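Local coordinates for virulence associated protein VapB (PDB 4CV7) that is a plasmid-encoded, virulence-associated protein of Rhodococcus equi whose molecular role is not established and whose core is an eight-stranded antiparallel beta-barrel of two Greek-key motifs, at residues V12-F21 against D32-A43. Residues are numbered along the deposited sequence; the frame is centred on the assembly and turned at random.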
loop_
_atom_site.group_PDB
_atom_site.type_symbol
_atom_site.label_atom_id
_atom_site.label_comp_id
_atom_site.label_asym_id
_atom_site.label_seq_id
_atom_site.Cartn_x
_atom_site.Cartn_y
_atom_site.Cartn_z
ATOM N N VAL A 12 5.770 3.631 6.040
ATOM C CA VAL A 12 6.753 2.878 5.292
ATOM C C VAL A 12 8.100 2.990 5.986
ATOM O O VAL A 12 8.473 4.110 6.411
ATOM C CB VAL A 12 6.834 3.381 3.840
ATOM C CG1 VAL A 12 7.046 4.895 3.778
ATOM C CG2 VAL A 12 7.870 2.661 3.007
ATOM N N ILE A 13 8.827 1.880 6.023
ATOM C CA ILE A 13 10.222 1.905 6.479
ATOM C C ILE A 13 11.014 1.337 5.332
ATOM O O ILE A 13 10.778 0.181 4.950
ATOM C CB ILE A 13 10.402 1.050 7.747
ATOM C CG1 ILE A 13 9.440 1.587 8.804
ATOM C CG2 ILE A 13 11.843 1.100 8.253
ATOM C CD1 ILE A 13 9.454 0.914 10.130
ATOM N N SER A 14 11.983 2.094 4.801
ATOM C CA SER A 14 12.857 1.655 3.744
ATOM C C SER A 14 14.265 1.366 4.220
ATOM O O SER A 14 14.853 2.270 4.840
ATOM C CB SER A 14 12.901 2.701 2.661
ATOM O OG SER A 14 13.774 2.258 1.580
ATOM N N ALA A 15 14.818 0.226 3.761
ATOM C CA ALA A 15 16.257 -0.045 3.778
ATOM C C ALA A 15 16.967 0.127 2.447
ATOM O O ALA A 15 18.006 -0.436 2.279
ATOM C CB ALA A 15 16.475 -1.465 4.319
ATOM N N ALA A 16 16.417 0.962 1.579
ATOM C CA ALA A 16 16.906 1.295 0.228
ATOM C C ALA A 16 16.307 0.306 -0.765
ATOM O O ALA A 16 15.424 0.673 -1.553
ATOM C CB ALA A 16 18.364 1.310 0.145
ATOM N N VAL A 17 16.784 -0.935 -0.765
ATOM C CA VAL A 17 16.171 -1.999 -1.619
ATOM C C VAL A 17 14.922 -2.713 -1.080
ATOM O O VAL A 17 14.167 -3.264 -1.872
ATOM C CB VAL A 17 17.115 -3.141 -2.094
ATOM C CG1 VAL A 17 18.129 -2.632 -2.969
ATOM C CG2 VAL A 17 17.688 -3.950 -0.984
ATOM N N TYR A 18 14.749 -2.803 0.249
ATOM C CA TYR A 18 13.597 -3.379 0.848
ATOM C C TYR A 18 12.755 -2.278 1.537
ATOM O O TYR A 18 13.311 -1.427 2.168
ATOM C CB TYR A 18 14.009 -4.425 1.860
ATOM C CG TYR A 18 12.916 -4.934 2.713
ATOM C CD1 TYR A 18 11.996 -5.863 2.301
ATOM C CD2 TYR A 18 12.730 -4.348 3.976
ATOM C CE1 TYR A 18 10.964 -6.227 3.123
ATOM C CE2 TYR A 18 11.685 -4.619 4.778
ATOM C CZ TYR A 18 10.801 -5.604 4.460
ATOM O OH TYR A 18 9.716 -5.933 5.252
ATOM N N GLN A 19 11.436 -2.484 1.431
ATOM C CA GLN A 19 10.507 -1.586 2.209
ATOM C C GLN A 19 9.424 -2.380 2.855
ATOM O O GLN A 19 8.806 -3.276 2.253
ATOM C CB GLN A 19 9.812 -0.574 1.265
ATOM C CG GLN A 19 10.843 0.300 0.563
ATOM C CD GLN A 19 11.360 -0.310 -0.733
ATOM O OE1 GLN A 19 10.539 -0.865 -1.462
ATOM N NE2 GLN A 19 12.653 -0.267 -0.957
ATOM N N LYS A 20 9.095 -2.010 4.123
ATOM C CA LYS A 20 7.906 -2.531 4.772
ATOM C C LYS A 20 6.836 -1.453 4.798
ATOM O O LYS A 20 7.073 -0.329 5.208
ATOM C CB LYS A 20 8.299 -2.824 6.198
ATOM C CG LYS A 20 7.077 -3.275 7.006
ATOM C CD LYS A 20 6.521 -4.624 6.729
ATOM C CE LYS A 20 7.109 -5.710 7.536
ATOM N NZ LYS A 20 6.467 -6.997 7.113
ATOM N N PHE A 21 5.649 -1.804 4.262
ATOM C CA PHE A 21 4.527 -0.923 4.265
ATOM C C PHE A 21 3.443 -1.419 5.260
ATOM O O PHE A 21 3.197 -2.628 5.320
ATOM C CB PHE A 21 3.849 -0.863 2.844
ATOM C CG PHE A 21 4.539 -0.022 1.824
ATOM C CD1 PHE A 21 5.742 -0.429 1.276
ATOM C CD2 PHE A 21 3.988 1.187 1.383
ATOM C CE1 PHE A 21 6.398 0.327 0.315
ATOM C CE2 PHE A 21 4.671 1.961 0.420
ATOM C CZ PHE A 21 5.841 1.497 -0.106
ATOM N N ASP A 32 -0.240 -5.370 5.473
ATOM C CA ASP A 32 1.196 -5.616 5.734
ATOM C C ASP A 32 1.842 -5.946 4.411
ATOM O O ASP A 32 1.551 -7.052 3.870
ATOM C CB ASP A 32 1.338 -6.802 6.702
ATOM C CG ASP A 32 2.771 -7.082 7.222
ATOM O OD1 ASP A 32 3.794 -6.625 6.738
ATOM O OD2 ASP A 32 2.901 -7.819 8.211
ATOM N N GLY A 33 2.720 -5.089 3.948
ATOM C CA GLY A 33 3.389 -5.386 2.660
ATOM C C GLY A 33 4.884 -5.269 2.687
ATOM O O GLY A 33 5.457 -4.496 3.427
ATOM N N ASP A 34 5.505 -6.166 1.922
ATOM C CA ASP A 34 6.938 -6.291 1.874
ATOM C C ASP A 34 7.360 -6.094 0.417
ATOM O O ASP A 34 7.017 -6.944 -0.381
ATOM C CB ASP A 34 7.334 -7.684 2.349
ATOM C CG ASP A 34 6.982 -7.889 3.796
ATOM O OD1 ASP A 34 7.690 -7.400 4.662
ATOM O OD2 ASP A 34 6.117 -8.696 4.045
ATOM N N ALA A 35 8.092 -5.035 0.160
ATOM C CA ALA A 35 8.411 -4.656 -1.219
ATOM C C ALA A 35 9.899 -4.661 -1.401
ATOM O O ALA A 35 10.702 -4.458 -0.503
ATOM C CB ALA A 35 7.860 -3.333 -1.592
ATOM N N GLY A 36 10.325 -4.816 -2.689
ATOM C CA GLY A 36 11.581 -4.348 -3.172
ATOM C C GLY A 36 11.416 -3.129 -4.016
ATOM O O GLY A 36 10.388 -2.987 -4.711
ATOM N N GLY A 37 12.434 -2.334 -4.089
ATOM C CA GLY A 37 12.371 -1.106 -4.893
ATOM C C GLY A 37 13.609 -0.320 -4.776
ATOM O O GLY A 37 14.265 -0.358 -3.767
ATOM N N LEU A 38 13.857 0.569 -5.660
ATOM C CA LEU A 38 15.051 1.372 -5.660
ATOM C C LEU A 38 14.615 2.670 -4.998
ATOM O O LEU A 38 14.009 3.587 -5.649
ATOM C CB LEU A 38 15.566 1.541 -7.099
ATOM C CG LEU A 38 16.134 0.260 -7.690
ATOM C CD1 LEU A 38 16.506 0.520 -9.156
ATOM C CD2 LEU A 38 17.262 -0.280 -6.904
ATOM N N THR A 39 14.914 2.818 -3.743
ATOM C CA THR A 39 14.633 4.041 -3.093
ATOM C C THR A 39 15.588 4.406 -1.963
ATOM O O THR A 39 16.529 3.638 -1.750
ATOM C CB THR A 39 13.273 4.101 -2.598
ATOM O OG1 THR A 39 12.980 5.438 -2.145
ATOM C CG2 THR A 39 12.953 3.174 -1.571
ATOM N N ILE A 40 15.386 5.623 -1.451
ATOM C CA ILE A 40 16.120 6.221 -0.360
ATOM C C ILE A 40 15.759 5.574 0.992
ATOM O O ILE A 40 14.567 5.374 1.274
ATOM C CB ILE A 40 15.744 7.823 -0.319
ATOM C CG1 ILE A 40 16.058 8.457 -1.700
ATOM C CG2 ILE A 40 16.258 8.671 0.804
ATOM C CD1 ILE A 40 17.500 8.229 -2.027
ATOM N N PRO A 41 16.777 5.277 1.797
ATOM C CA PRO A 41 16.437 4.746 3.102
ATOM C C PRO A 41 15.785 5.784 4.004
ATOM O O PRO A 41 16.002 7.011 3.874
ATOM C CB PRO A 41 17.795 4.278 3.646
ATOM C CG PRO A 41 18.863 5.075 2.882
ATOM C CD PRO A 41 18.214 5.479 1.627
ATOM N N GLY A 42 14.941 5.314 4.883
ATOM C CA GLY A 42 14.199 6.223 5.769
ATOM C C GLY A 42 12.860 5.691 6.113
ATOM O O GLY A 42 12.533 4.624 5.788
ATOM N N ALA A 43 12.045 6.453 6.811
ATOM C CA ALA A 43 10.789 6.033 7.339
ATOM C C ALA A 43 9.899 7.198 7.122
ATOM O O ALA A 43 10.327 8.357 7.276
ATOM C CB ALA A 43 10.942 5.701 8.794
#
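Asp34 OD1 is gripped by two donors from the facing strand: Tyr18 OH at 2.6 Å and Lys20 NZ at 2.8 Å. The phenol meets the anti lone pair, with ring and carboxylate planes only 25° apart and OD1 at the ring edge, whereas the ammonium arrives on the syn side, 30° out of the carboxylate plane. In the conformer given for Asp32, Lys20 NZ makes a second salt bridge, 2.7 Å to the syn lone pair of Asp32 OD1; a bound cobalt(II) ion lies about 4 Å from the Asp32 side chain. Bends at chi2 and chi3 fold the lysine chain back over Gly33 O to reach both acids, whose paired charges would be expected to keep it protonated.

On the other face of the sheet, the side chains of Gln19, Phe21 and Ala35 are buried. Gln19 NE2 gives a bent bond to Gly37 O (3.2 Å), which it meets from above the carbonyl plane, and OE1 lies beside Ala35 CB; a weak bond also links OE1 to Tyr67 OH. Thr39 CG2 packs between this amide and Ser14 OG. That hydroxyl accepts Ala16 N at 2.9 Å, an ST turn at the start of the bend in the conformer given for Ala16, and gives a weak bond to Ile40 O.

Antiparallel backbone bonds form two sets, offset by two residues with loops between. Residues 18-21 pair with 33-36 in the hairpin of strands 18-25 and 29-37, while Ser14 and Gly42 exchange bonds, Ser14 N to Gly42 O being nearly straight (2.8 Å). Residues 38-41 wrap around the 15-17 turn, where Thr39 N bonds Ala16 O. Strand 100-108 flanks the other side of 29-37, Phe65 and Tyr67 of strand 64-68 cover Ala35, and segment 32-43 carries the Greek-key connection that returns strand 42-52 beside strand 4-14.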